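Long-range contacts in intracellular protein transport protein USO1 (Saccharomyces cerevisiae S288c, PDB 6LSU), which is required for protein transport from the endoplasmic reticulum to the Golgi complex, its globular head, the part present here, being built of armadillo repeats: residues Ile407-Met412 / Phe495-Phe500; Leu504-Glu509 / Ser564-Thr569; Leu512-Leu517 / Asp575-Ile580; Ile541-Thr546 / Lys558-Ile563. One frame throughout, in Å; residues are numbered along the deposited sequence.

Interaction 1 of 4, residues Ile407-Met412 / Phe495-Phe500; sequences ILINWM and FKANLF
A chi1 of 175° places the Asn410 amide opposite the backbone N and carries it from helix 404-414 to the chain at 495-500, while Phe495 sets CG between its own N and carbonyl carbon (chi1 68°), which lays its ring against that amide. Asn410 ND2 donates to Lys496 O at 2.7 Å. The N-H...O angle of 172° makes the bond nearly straight; it lies in the carbonyl plane of Lys496 and in the amide plane of Asn410. The same ND2 sits over one face of the Phe495 ring, 4.0 Å above the plane and offset toward the rim. Were Asn410 replaced by alanine, Lys496 O would probably be left without this donor and the Phe495 ring freer to turn. One residue earlier, Ile409 CG2 packs against Ala497 CB at 4.0 Å. Farther along the helix, Met412 CE reaches Leu499 CD2 at 4.2 Å. Ala497 O and Asn498 ND2 both bond to Gln449 of helix 439-459, and Asn498 OD1 accepts a weak capping bond from Phe500 N. The contact thus joins a helix of ARM 7 to the N-capped start of helix 499-504 in ARM 8, the side-by-side packing of successive repeats characteristic of an armadillo solenoid.

Interaction 2 of 4, residues Leu504-Glu509 / Ser564-Thr569; sequences LNYDAE and SELLTT
Apolar contacts carry this meeting of Leu566, on helix 559-568, with the extended chain that follows helix 499-504. A chi1 of -76° sets the Leu566 branch beside its own backbone N, from where both methyls reach the backbone of 504-506: CD1 lies 3.7 Å from Leu504 C, whereas CD2 lies 3.8 Å from Tyr506 CB and comes close to the backbone of Asn505 and Tyr506. CD2 approaches the Tyr506 ring at its edge, near the ring plane. The ring extends past Leu566 to Thr569, whose CG2 lies 4.0 Å from Tyr506 CE1, the two side chains crossing at about a right angle. An alanine at Leu566 would remove both methyls and is likely to open a gap beside the backbone of Leu504 to Tyr506.

No hydrogen bond is found between the two segments. Within 564-569, Glu565 O accepts from three donors: Thr569 N, Thr569 OG1 at 2.8 Å and Thr568 OG1 at 3.0 Å. The Thr569 hydroxyl approaches from above the carbonyl plane, 42° out of it. With its hydroxyl tied back in this way, Thr569 has CG2 anti to its own N, and this methyl is the branch that meets the tyrosine.

Leu566 also touches Tyr582 of helix 577-590. A loop of ARM 8 therefore rests on a helix of ARM 9, one of the inter-repeat contacts through which an armadillo solenoid is stacked.

Interaction 3 of 4, residues Leu512-Leu517 / Asp575-Ile580; sequences LNPFKL and DIRIPI
The backbones come closest where Pro514, at the start of helix 514-528, faces Ile578 at the start of helix 577-590, their CA atoms 6.0 Å apart. Pro514 directs its ring at the opposite segment and meets three residues there. Its CG is 3.5 Å from Asp575 OD2, the proline ring and the carboxylate-bearing side chain crossing at about a right angle; its CB lies 4.1 Å from Arg577 CB and also packs on Ile578 CG1. Leu517, about one turn on, extends CD1 to within 3.4 Å of Ile578 O and 4.2 Å of Ile578 CG2.

Two helix starts are thereby packed together, one from ARM 8 and one from ARM 9, as consecutive repeats are in an armadillo solenoid. Each start has a side-chain cap, although both capping bonds are weak: Asn513 OD1 accepts from Lys516 N, and Asp575 OD1 from Arg577 N.

Arg577 is bent at chi3 (-92°), and the bend brings NE back onto Asp575, with Arg577 NE 2.8 Å from Asp575 OD1 in a salt bridge whose hydrogen-bond geometry is weak. The aliphatic part serves the other segment: Arg577 CD reaches Phe515 CZ at 3.6 Å, with the ring and guanidinium planes 38° apart. Beyond the two segments, Arg577 NH2 makes a further salt bridge to Asp692, and the Phe515 ring meets that of Phe421.

Interaction 4 of 4, residues Ile541-Thr546 / Lys558-Ile563; sequences ITRNVT and KAIQTI
Backbone atoms bring Val545 and Thr546 alongside Lys558 and Ala559. Thr546 and Lys558 form an antiparallel, non-hydrogen-bonded pair with CA atoms 4.2 Å apart, and their side chains lie on the same face of the small sheet. Val545 O receives a CA-H...O contact from Lys558 CA at 3.3 Å, with an angle of 135° at the hydrogen.

In the van der Waals packing, the Ala559 methyl abuts the end of helix 535-543, its CB 3.2 Å from Thr542 O. A chi1 of -154° lets Arg543 lay its aliphatic stem on Ile560, Arg543 CG lying 4.1 Å from Ile560 CD1.

The polar and charged ends meet around Lys558. Its side chain runs beside that of Asn544, both pointing the same way, and Lys558 CE is 3.3 Å from Asn544 OD1. Arg543 NH1 stands 4.9 Å from Lys558 NZ, a pairing of like charges probably eased by the salt bridges of Arg543 to Glu540 and Asp599. At the helix start, Thr562 OG1 donates to Lys558 O at 2.7 Å, from above the carbonyl plane.

Two short antiparallel strands, 546-547 and 557-558, thus form a small two-stranded sheet in the link between helix 535-543 and helix 559-568 of ARM 9.

How the interactions relate
All four contacts lie in the part of the globular head where ARM 7, ARM 8 and ARM 9 follow one another. Interaction 1 comes first along the chain, and its 495-500 segment adjoins interaction 2 through helix 499-504. Interactions 2 and 3, with centres about 11 Å apart, alternate their segments and are tied by a salt bridge, Asp507 OD2 to Lys516 NZ at 3.1 Å. Interaction 4 falls between the two halves of interaction 2 and shares helix 559-568 with it; Leu504 CD1 packs on Val545 CG1 at 3.6 Å. Interaction 1 reaches interaction 4 through Phe500 CE1 and Thr542 CG2, 3.9 Å apart, whereas interactions 3 and 4 do not touch, their nearest atoms being about 8 Å apart.

Interaction 1 of 4, residues Ile407-Met412 / Phe495-Phe500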
loop_
_atom_site.group_PDB
_atom_site.type_symbol
_atom_site.label_atom_id
_atom_site.label_comp_id
_atom_site.label_asym_id
_atom_site.label_seq_id
_atom_site.Cartn_x
_atom_site.Cartn_y
_atom_site.Cartn_z
ATOM N N ILE A 407 7.218 12.308 17.730
ATOM C CA ILE A 407 5.800 11.865 17.509
ATOM C C ILE A 407 5.773 10.419 17.004
ATOM O O ILE A 407 4.935 9.693 17.364
ATOM C CB ILE A 407 5.034 12.779 16.555
ATOM C CG1 ILE A 407 5.110 14.236 17.000
ATOM C CG2 ILE A 407 3.567 12.334 16.437
ATOM C CD1 ILE A 407 4.258 15.103 16.182
ATOM N N LEU A 408 6.664 10.037 16.116
ATOM C CA LEU A 408 6.663 8.671 15.575
ATOM C C LEU A 408 6.845 7.688 16.738
ATOM O O LEU A 408 6.085 6.764 16.854
ATOM C CB LEU A 408 7.766 8.528 14.524
ATOM C CG LEU A 408 7.475 9.252 13.217
ATOM C CD1 LEU A 408 8.627 9.057 12.253
ATOM C CD2 LEU A 408 6.205 8.753 12.539
ATOM N N ILE A 409 7.849 7.930 17.555
ATOM C CA ILE A 409 8.244 7.027 18.667
ATOM C C ILE A 409 7.105 6.991 19.664
ATOM O O ILE A 409 6.737 5.926 20.115
ATOM C CB ILE A 409 9.556 7.502 19.287
ATOM C CG1 ILE A 409 10.691 7.295 18.270
ATOM C CG2 ILE A 409 9.793 6.729 20.573
ATOM C CD1 ILE A 409 12.038 7.854 18.697
ATOM N N ASN A 410 6.494 8.140 19.882
ATOM C CA ASN A 410 5.387 8.219 20.829
ATOM C C ASN A 410 4.219 7.404 20.276
ATOM O O ASN A 410 3.596 6.656 21.039
ATOM C CB ASN A 410 5.056 9.684 21.050
ATOM C CG ASN A 410 3.845 9.770 21.923
ATOM O OD1 ASN A 410 2.731 9.778 21.412
ATOM N ND2 ASN A 410 4.112 9.689 23.206
ATOM N N TRP A 411 3.891 7.573 19.013
ATOM C CA TRP A 411 2.693 6.936 18.419
ATOM C C TRP A 411 2.935 5.446 18.373
ATOM O O TRP A 411 2.042 4.692 18.848
ATOM C CB TRP A 411 2.388 7.473 17.024
ATOM C CG TRP A 411 1.597 8.732 17.073
ATOM C CD1 TRP A 411 1.490 9.597 18.111
ATOM C CD2 TRP A 411 0.829 9.292 16.004
ATOM N NE1 TRP A 411 0.702 10.663 17.765
ATOM C CE2 TRP A 411 0.255 10.476 16.490
ATOM C CE3 TRP A 411 0.548 8.883 14.706
ATOM C CZ2 TRP A 411 -0.538 11.285 15.703
ATOM C CZ3 TRP A 411 -0.267 9.670 13.937
ATOM C CH2 TRP A 411 -0.799 10.855 14.428
ATOM N N MET A 412 4.129 5.081 17.895
ATOM C CA MET A 412 4.562 3.673 17.814
ATOM C C MET A 412 4.328 2.984 19.174
ATOM O O MET A 412 3.790 1.823 19.157
ATOM C CB MET A 412 6.038 3.558 17.410
ATOM C CG MET A 412 6.342 2.168 16.984
ATOM S SD MET A 412 8.048 1.932 16.533
ATOM C CE MET A 412 8.808 2.721 17.932
ATOM N N PHE A 495 5.930 14.900 26.572
ATOM C CA PHE A 495 5.366 13.525 26.498
ATOM C C PHE A 495 6.478 12.491 26.226
ATOM O O PHE A 495 7.605 12.856 25.837
ATOM C CB PHE A 495 4.275 13.466 25.427
ATOM C CG PHE A 495 4.734 13.615 23.995
ATOM C CD1 PHE A 495 6.008 13.250 23.594
ATOM C CD2 PHE A 495 3.855 14.059 23.025
ATOM C CE1 PHE A 495 6.406 13.365 22.275
ATOM C CE2 PHE A 495 4.252 14.169 21.705
ATOM C CZ PHE A 495 5.529 13.823 21.333
ATOM N N LYS A 496 6.147 11.210 26.344
ATOM C CA LYS A 496 7.117 10.093 26.340
ATOM C C LYS A 496 7.543 9.732 24.903
ATOM O O LYS A 496 6.682 9.443 24.075
ATOM C CB LYS A 496 6.483 8.882 27.027
ATOM C CG LYS A 496 6.562 8.893 28.546
ATOM C CD LYS A 496 5.513 8.020 29.225
ATOM C CE LYS A 496 6.101 6.917 30.088
ATOM N NZ LYS A 496 7.249 7.378 30.910
ATOM N N ALA A 497 8.846 9.678 24.619
ATOM C CA ALA A 497 9.365 9.172 23.320
ATOM C C ALA A 497 10.702 8.434 23.500
ATOM O O ALA A 497 11.527 8.543 22.570
ATOM C CB ALA A 497 9.507 10.309 22.334
ATOM N N ASN A 498 10.894 7.702 24.610
ATOM C CA ASN A 498 12.194 7.069 24.944
ATOM C C ASN A 498 12.075 5.547 24.950
ATOM O O ASN A 498 11.225 5.000 25.633
ATOM C CB ASN A 498 12.802 7.600 26.249
ATOM C CG ASN A 498 14.273 7.241 26.335
ATOM O OD1 ASN A 498 14.637 6.070 26.455
ATOM N ND2 ASN A 498 15.148 8.218 26.147
ATOM N N LEU A 499 12.914 4.914 24.150
ATOM C CA LEU A 499 12.859 3.463 23.869
ATOM C C LEU A 499 13.497 2.739 25.049
ATOM O O LEU A 499 13.110 1.596 25.287
ATOM C CB LEU A 499 13.609 3.154 22.567
ATOM C CG LEU A 499 12.960 3.654 21.282
ATOM C CD1 LEU A 499 13.948 3.663 20.112
ATOM C CD2 LEU A 499 11.761 2.820 20.933
ATOM N N PHE A 500 14.485 3.374 25.690
ATOM C CA PHE A 500 15.217 2.829 26.859
ATOM C C PHE A 500 14.275 2.787 28.062
ATOM O O PHE A 500 14.262 1.805 28.814
ATOM C CB PHE A 500 16.462 3.647 27.115
ATOM C CG PHE A 500 17.568 3.337 26.149
ATOM C CD1 PHE A 500 18.183 2.099 26.164
ATOM C CD2 PHE A 500 18.007 4.282 25.246
ATOM C CE1 PHE A 500 19.224 1.825 25.288
ATOM C CE2 PHE A 500 19.008 3.978 24.344
ATOM C CZ PHE A 500 19.635 2.766 24.380
#

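Interaction 2 of 4, residues Leu504-Glu509 / Ser564-Thr569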
loop_
_atom_site.group_PDB
_atom_site.type_symbol
_atom_site.label_atom_id
_atom_site.label_comp_id
_atom_site.label_asym_id
_atom_site.label_seq_id
_atom_site.Cartn_x
_atom_site.Cartn_y
_atom_site.Cartn_z
ATOM N N LEU A 504 13.991 -1.004 29.541
ATOM C CA LEU A 504 14.798 -1.214 30.774
ATOM C C LEU A 504 13.976 -0.892 32.033
ATOM O O LEU A 504 14.546 -0.862 33.126
ATOM C CB LEU A 504 16.085 -0.356 30.725
ATOM C CG LEU A 504 17.065 -0.650 29.579
ATOM C CD1 LEU A 504 18.129 0.432 29.455
ATOM C CD2 LEU A 504 17.755 -1.997 29.766
ATOM N N ASN A 505 12.702 -0.594 31.894
ATOM C CA ASN A 505 11.802 -0.312 33.038
ATOM C C ASN A 505 10.704 -1.354 33.036
ATOM O O ASN A 505 10.525 -2.049 32.005
ATOM C CB ASN A 505 11.184 1.079 33.071
ATOM C CG ASN A 505 12.203 2.151 33.400
ATOM O OD1 ASN A 505 13.406 1.878 33.398
ATOM N ND2 ASN A 505 11.739 3.380 33.636
ATOM N N TYR A 506 10.084 -1.498 34.206
ATOM C CA TYR A 506 9.024 -2.478 34.465
ATOM C C TYR A 506 7.721 -1.707 34.318
ATOM O O TYR A 506 7.616 -0.592 34.873
ATOM C CB TYR A 506 9.215 -3.152 35.824
ATOM C CG TYR A 506 8.076 -4.073 36.165
ATOM C CD1 TYR A 506 7.922 -5.288 35.500
ATOM C CD2 TYR A 506 7.091 -3.682 37.063
ATOM C CE1 TYR A 506 6.836 -6.103 35.766
ATOM C CE2 TYR A 506 5.999 -4.491 37.335
ATOM C CZ TYR A 506 5.874 -5.706 36.690
ATOM O OH TYR A 506 4.811 -6.515 36.970
ATOM N N ASP A 507 6.786 -2.246 33.542
ATOM C CA ASP A 507 5.430 -1.647 33.431
ATOM C C ASP A 507 4.465 -2.755 33.837
ATOM O O ASP A 507 4.410 -3.775 33.132
ATOM C CB ASP A 507 5.179 -1.037 32.041
ATOM C CG ASP A 507 3.894 -0.237 31.907
ATOM O OD1 ASP A 507 3.501 0.441 32.876
ATOM O OD2 ASP A 507 3.265 -0.323 30.842
ATOM N N ALA A 508 3.814 -2.605 34.984
ATOM C CA ALA A 508 2.963 -3.654 35.584
ATOM C C ALA A 508 1.816 -3.929 34.619
ATOM O O ALA A 508 1.396 -5.103 34.519
ATOM C CB ALA A 508 2.442 -3.183 36.916
ATOM N N GLU A 509 1.372 -2.870 33.918
ATOM C CA GLU A 509 0.210 -2.881 32.985
ATOM C C GLU A 509 0.692 -3.084 31.543
ATOM O O GLU A 509 -0.121 -2.828 30.607
ATOM C CB GLU A 509 -0.588 -1.579 33.095
ATOM C CG GLU A 509 -0.490 -0.914 34.460
ATOM C CD GLU A 509 -1.762 -0.235 34.935
ATOM O OE1 GLU A 509 -2.701 -0.966 35.334
ATOM O OE2 GLU A 509 -1.819 1.012 34.903
ATOM N N SER A 564 17.368 -9.143 31.752
ATOM C CA SER A 564 17.316 -10.539 32.286
ATOM C C SER A 564 16.296 -10.631 33.425
ATOM O O SER A 564 15.411 -11.470 33.344
ATOM C CB SER A 564 18.662 -11.020 32.714
ATOM O OG SER A 564 19.522 -11.218 31.590
ATOM N N GLU A 565 16.398 -9.741 34.408
ATOM C CA GLU A 565 15.416 -9.579 35.507
ATOM C C GLU A 565 14.026 -9.362 34.905
ATOM O O GLU A 565 13.101 -10.110 35.290
ATOM C CB GLU A 565 15.807 -8.418 36.429
ATOM C CG GLU A 565 16.047 -8.829 37.879
ATOM C CD GLU A 565 17.337 -8.280 38.470
ATOM O OE1 GLU A 565 18.424 -8.653 37.950
ATOM O OE2 GLU A 565 17.254 -7.452 39.415
ATOM N N LEU A 566 13.879 -8.420 33.962
ATOM C CA LEU A 566 12.574 -8.135 33.293
ATOM C C LEU A 566 12.052 -9.407 32.618
ATOM O O LEU A 566 10.869 -9.734 32.815
ATOM C CB LEU A 566 12.750 -6.982 32.298
ATOM C CG LEU A 566 12.840 -5.612 32.959
ATOM C CD1 LEU A 566 13.412 -4.564 32.006
ATOM C CD2 LEU A 566 11.486 -5.202 33.536
ATOM N N LEU A 567 12.908 -10.113 31.884
ATOM C CA LEU A 567 12.564 -11.387 31.200
ATOM C C LEU A 567 11.952 -12.353 32.218
ATOM O O LEU A 567 10.725 -12.636 32.090
ATOM C CB LEU A 567 13.819 -11.978 30.554
ATOM C CG LEU A 567 13.583 -13.100 29.562
ATOM C CD1 LEU A 567 14.889 -13.733 29.127
ATOM C CD2 LEU A 567 12.671 -14.141 30.154
ATOM N N THR A 568 12.758 -12.816 33.187
ATOM C CA THR A 568 12.387 -13.888 34.156
ATOM C C THR A 568 11.079 -13.478 34.815
ATOM O O THR A 568 10.148 -14.275 34.710
ATOM C CB THR A 568 13.463 -14.131 35.217
ATOM O OG1 THR A 568 13.828 -12.918 35.886
ATOM C CG2 THR A 568 14.705 -14.744 34.621
ATOM N N THR A 569 10.971 -12.235 35.314
ATOM C CA THR A 569 9.684 -11.665 35.796
ATOM C C THR A 569 8.541 -11.813 34.776
ATOM O O THR A 569 7.382 -11.621 35.187
ATOM C CB THR A 569 9.800 -10.175 36.106
ATOM O OG1 THR A 569 10.880 -9.875 36.994
ATOM C CG2 THR A 569 8.542 -9.595 36.697
#

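Interaction 3 of 4, residues Leu512-Leu517 / Asp575-Ile580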
loop_
_atom_site.group_PDB
_atom_site.type_symbol
_atom_site.label_atom_id
_atom_site.label_comp_id
_atom_site.label_asym_id
_atom_site.label_seq_id
_atom_site.Cartn_x
_atom_site.Cartn_y
_atom_site.Cartn_z
ATOM N N LEU A 512 -1.535 -4.615 28.899
ATOM C CA LEU A 512 -2.550 -3.775 28.231
ATOM C C LEU A 512 -2.015 -3.089 26.945
ATOM O O LEU A 512 -2.778 -2.400 26.296
ATOM C CB LEU A 512 -2.968 -2.723 29.248
ATOM C CG LEU A 512 -3.585 -3.289 30.528
ATOM C CD1 LEU A 512 -4.418 -2.234 31.251
ATOM C CD2 LEU A 512 -4.447 -4.520 30.219
ATOM N N ASN A 513 -0.729 -3.214 26.635
ATOM C CA ASN A 513 -0.096 -2.569 25.472
ATOM C C ASN A 513 1.110 -3.404 25.055
ATOM O O ASN A 513 2.212 -2.892 24.934
ATOM C CB ASN A 513 0.288 -1.126 25.811
ATOM C CG ASN A 513 0.810 -0.366 24.615
ATOM O OD1 ASN A 513 0.845 -0.905 23.501
ATOM N ND2 ASN A 513 1.213 0.873 24.845
ATOM N N PRO A 514 0.973 -4.724 24.866
ATOM C CA PRO A 514 2.143 -5.581 24.684
ATOM C C PRO A 514 3.061 -5.041 23.571
ATOM O O PRO A 514 4.287 -5.037 23.760
ATOM C CB PRO A 514 1.558 -6.972 24.351
ATOM C CG PRO A 514 0.112 -6.637 23.905
ATOM C CD PRO A 514 -0.285 -5.446 24.745
ATOM N N PHE A 515 2.453 -4.551 22.482
ATOM C CA PHE A 515 3.138 -4.171 21.220
ATOM C C PHE A 515 4.156 -3.044 21.482
ATOM O O PHE A 515 5.250 -3.021 20.844
ATOM C CB PHE A 515 2.084 -3.881 20.146
ATOM C CG PHE A 515 1.667 -5.166 19.490
ATOM C CD1 PHE A 515 2.589 -5.867 18.757
ATOM C CD2 PHE A 515 0.406 -5.678 19.641
ATOM C CE1 PHE A 515 2.261 -7.065 18.181
ATOM C CE2 PHE A 515 0.076 -6.887 19.056
ATOM C CZ PHE A 515 1.011 -7.586 18.345
ATOM N N LYS A 516 3.887 -2.179 22.455
ATOM C CA LYS A 516 4.919 -1.225 22.931
ATOM C C LYS A 516 6.285 -1.920 23.091
ATOM O O LYS A 516 7.336 -1.340 22.707
ATOM C CB LYS A 516 4.549 -0.693 24.300
ATOM C CG LYS A 516 5.635 0.100 24.969
ATOM C CD LYS A 516 5.099 1.002 26.038
ATOM C CE LYS A 516 4.783 0.251 27.316
ATOM N NZ LYS A 516 4.212 1.198 28.307
ATOM N N LEU A 517 6.308 -3.114 23.684
ATOM C CA LEU A 517 7.594 -3.808 23.899
ATOM C C LEU A 517 8.058 -4.402 22.566
ATOM O O LEU A 517 9.218 -4.345 22.235
ATOM C CB LEU A 517 7.382 -4.869 24.972
ATOM C CG LEU A 517 8.604 -5.364 25.726
ATOM C CD1 LEU A 517 8.516 -6.866 25.817
ATOM C CD2 LEU A 517 9.910 -4.924 25.114
ATOM N N ASP A 575 0.084 -11.986 28.537
ATOM C CA ASP A 575 0.403 -11.945 27.090
ATOM C C ASP A 575 1.752 -12.621 26.831
ATOM O O ASP A 575 2.750 -12.213 27.458
ATOM C CB ASP A 575 0.419 -10.497 26.609
ATOM C CG ASP A 575 -0.195 -10.377 25.240
ATOM O OD1 ASP A 575 0.264 -11.131 24.349
ATOM O OD2 ASP A 575 -1.173 -9.624 25.120
ATOM N N ILE A 576 1.800 -13.585 25.908
ATOM C CA ILE A 576 3.028 -14.396 25.701
ATOM C C ILE A 576 3.963 -13.585 24.803
ATOM O O ILE A 576 5.204 -13.933 24.684
ATOM C CB ILE A 576 2.701 -15.807 25.171
ATOM C CG1 ILE A 576 2.835 -15.925 23.657
ATOM C CG2 ILE A 576 1.328 -16.254 25.643
ATOM C CD1 ILE A 576 2.632 -17.331 23.139
ATOM N N ARG A 577 3.411 -12.514 24.238
ATOM C CA ARG A 577 4.150 -11.541 23.402
ATOM C C ARG A 577 5.316 -10.993 24.233
ATOM O O ARG A 577 6.481 -11.149 23.803
ATOM C CB ARG A 577 3.167 -10.476 22.911
ATOM C CG ARG A 577 2.526 -10.815 21.577
ATOM C CD ARG A 577 1.471 -9.810 21.186
ATOM N NE ARG A 577 0.199 -10.288 21.679
ATOM C CZ ARG A 577 -0.661 -11.002 20.979
ATOM N NH1 ARG A 577 -0.410 -11.325 19.716
ATOM N NH2 ARG A 577 -1.788 -11.374 21.554
ATOM N N ILE A 578 5.014 -10.510 25.441
ATOM C CA ILE A 578 5.983 -9.877 26.381
ATOM C C ILE A 578 7.233 -10.729 26.553
ATOM O O ILE A 578 8.337 -10.237 26.306
ATOM C CB ILE A 578 5.273 -9.562 27.703
ATOM C CG1 ILE A 578 4.031 -8.729 27.430
ATOM C CG2 ILE A 578 6.219 -8.904 28.684
ATOM C CD1 ILE A 578 3.450 -8.032 28.654
ATOM N N PRO A 579 7.114 -11.998 27.031
ATOM C CA PRO A 579 8.250 -12.922 27.123
ATOM C C PRO A 579 8.961 -13.195 25.796
ATOM O O PRO A 579 10.176 -13.254 25.799
ATOM C CB PRO A 579 7.649 -14.267 27.548
ATOM C CG PRO A 579 6.306 -13.932 28.134
ATOM C CD PRO A 579 5.875 -12.608 27.537
ATOM N N ILE A 580 8.213 -13.379 24.707
ATOM C CA ILE A 580 8.801 -13.677 23.350
ATOM C C ILE A 580 9.686 -12.491 22.926
ATOM O O ILE A 580 10.807 -12.693 22.364
ATOM C CB ILE A 580 7.705 -13.942 22.301
ATOM C CG1 ILE A 580 6.932 -15.225 22.614
ATOM C CG2 ILE A 580 8.304 -13.971 20.903
ATOM C CD1 ILE A 580 5.790 -15.510 21.645
#

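Interaction 4 of 4, residues Ile541-Thr546 / Lys558-Ile563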
loop_
_atom_site.group_PDB
_atom_site.type_symbol
_atom_site.label_atom_id
_atom_site.label_comp_id
_atom_site.label_asym_id
_atom_site.label_seq_id
_atom_site.Cartn_x
_atom_site.Cartn_y
_atom_site.Cartn_z
ATOM N N ILE A 541 26.870 0.713 22.812
ATOM C CA ILE A 541 26.200 1.863 23.489
ATOM C C ILE A 541 25.026 1.353 24.319
ATOM O O ILE A 541 24.709 1.969 25.351
ATOM C CB ILE A 541 25.729 2.926 22.460
ATOM C CG1 ILE A 541 26.921 3.588 21.770
ATOM C CG2 ILE A 541 24.815 3.959 23.134
ATOM C CD1 ILE A 541 26.537 4.472 20.612
ATOM N N THR A 542 24.320 0.338 23.827
ATOM C CA THR A 542 23.055 -0.136 24.445
ATOM C C THR A 542 23.454 -0.967 25.653
ATOM O O THR A 542 22.844 -0.776 26.735
ATOM C CB THR A 542 22.181 -0.939 23.474
ATOM O OG1 THR A 542 21.831 -0.119 22.359
ATOM C CG2 THR A 542 20.916 -1.442 24.147
ATOM N N ARG A 543 24.499 -1.779 25.479
ATOM C CA ARG A 543 25.080 -2.631 26.556
ATOM C C ARG A 543 25.493 -1.745 27.743
ATOM O O ARG A 543 25.142 -2.059 28.909
ATOM C CB ARG A 543 26.251 -3.472 26.035
ATOM C CG ARG A 543 26.470 -4.741 26.833
ATOM C CD ARG A 543 27.451 -5.743 26.241
ATOM N NE ARG A 543 28.763 -5.161 26.013
ATOM C CZ ARG A 543 29.598 -4.714 26.958
ATOM N NH1 ARG A 543 29.280 -4.773 28.240
ATOM N NH2 ARG A 543 30.752 -4.173 26.610
ATOM N N ASN A 544 26.206 -0.660 27.510
ATOM C CA ASN A 544 26.905 0.028 28.634
ATOM C C ASN A 544 25.967 1.039 29.290
ATOM O O ASN A 544 26.444 1.848 30.061
ATOM C CB ASN A 544 28.276 0.542 28.192
ATOM C CG ASN A 544 29.184 -0.639 27.861
ATOM O OD1 ASN A 544 29.317 -1.574 28.665
ATOM N ND2 ASN A 544 29.760 -0.647 26.661
ATOM N N VAL A 545 24.667 0.947 29.035
ATOM C CA VAL A 545 23.657 1.751 29.771
ATOM C C VAL A 545 23.377 1.067 31.114
ATOM O O VAL A 545 23.176 -0.179 31.154
ATOM C CB VAL A 545 22.364 1.947 28.953
ATOM C CG1 VAL A 545 21.188 2.287 29.829
ATOM C CG2 VAL A 545 22.532 3.018 27.897
ATOM N N THR A 546 23.283 1.880 32.161
ATOM C CA THR A 546 23.022 1.475 33.566
ATOM C C THR A 546 21.669 2.056 33.989
ATOM O O THR A 546 21.304 3.127 33.465
ATOM C CB THR A 546 24.161 2.007 34.434
ATOM O OG1 THR A 546 23.963 3.425 34.374
ATOM C CG2 THR A 546 25.538 1.600 33.940
ATOM N N LYS A 558 23.427 -2.805 34.713
ATOM C CA LYS A 558 23.676 -2.692 33.247
ATOM C C LYS A 558 22.485 -3.235 32.436
ATOM O O LYS A 558 21.654 -3.955 33.010
ATOM C CB LYS A 558 24.889 -3.524 32.839
ATOM C CG LYS A 558 26.196 -2.771 32.697
ATOM C CD LYS A 558 27.326 -3.702 32.264
ATOM C CE LYS A 558 28.436 -3.017 31.503
ATOM N NZ LYS A 558 28.715 -1.655 32.023
ATOM N N ALA A 559 22.436 -2.949 31.130
ATOM C CA ALA A 559 21.246 -3.191 30.278
ATOM C C ALA A 559 20.900 -4.691 30.263
ATOM O O ALA A 559 19.727 -5.063 30.557
ATOM C CB ALA A 559 21.494 -2.665 28.879
ATOM N N ILE A 560 21.870 -5.545 29.919
ATOM C CA ILE A 560 21.602 -6.982 29.689
ATOM C C ILE A 560 21.133 -7.670 30.981
ATOM O O ILE A 560 20.388 -8.651 30.882
ATOM C CB ILE A 560 22.843 -7.686 29.140
ATOM C CG1 ILE A 560 23.096 -7.248 27.695
ATOM C CG2 ILE A 560 22.672 -9.205 29.271
ATOM C CD1 ILE A 560 24.101 -8.096 26.936
ATOM N N GLN A 561 21.598 -7.250 32.145
ATOM C CA GLN A 561 21.184 -7.877 33.430
ATOM C C GLN A 561 19.798 -7.336 33.819
ATOM O O GLN A 561 18.921 -8.122 34.156
ATOM C CB GLN A 561 22.245 -7.658 34.515
ATOM C CG GLN A 561 22.570 -8.933 35.290
ATOM C CD GLN A 561 23.138 -10.010 34.394
ATOM O OE1 GLN A 561 22.511 -11.037 34.137
ATOM N NE2 GLN A 561 24.339 -9.767 33.896
ATOM N N THR A 562 19.572 -6.046 33.670
ATOM C CA THR A 562 18.223 -5.413 33.809
ATOM C C THR A 562 17.161 -6.088 32.911
ATOM O O THR A 562 16.016 -6.299 33.353
ATOM C CB THR A 562 18.254 -3.931 33.447
ATOM O OG1 THR A 562 19.315 -3.228 34.094
ATOM C CG2 THR A 562 16.961 -3.254 33.843
ATOM N N ILE A 563 17.479 -6.380 31.668
ATOM C CA ILE A 563 16.535 -7.053 30.716
ATOM C C ILE A 563 16.308 -8.489 31.229
ATOM O O ILE A 563 15.140 -8.978 31.113
ATOM C CB ILE A 563 17.102 -7.021 29.270
ATOM C CG1 ILE A 563 17.046 -5.602 28.697
ATOM C CG2 ILE A 563 16.399 -7.996 28.335
ATOM C CD1 ILE A 563 17.989 -5.366 27.540
#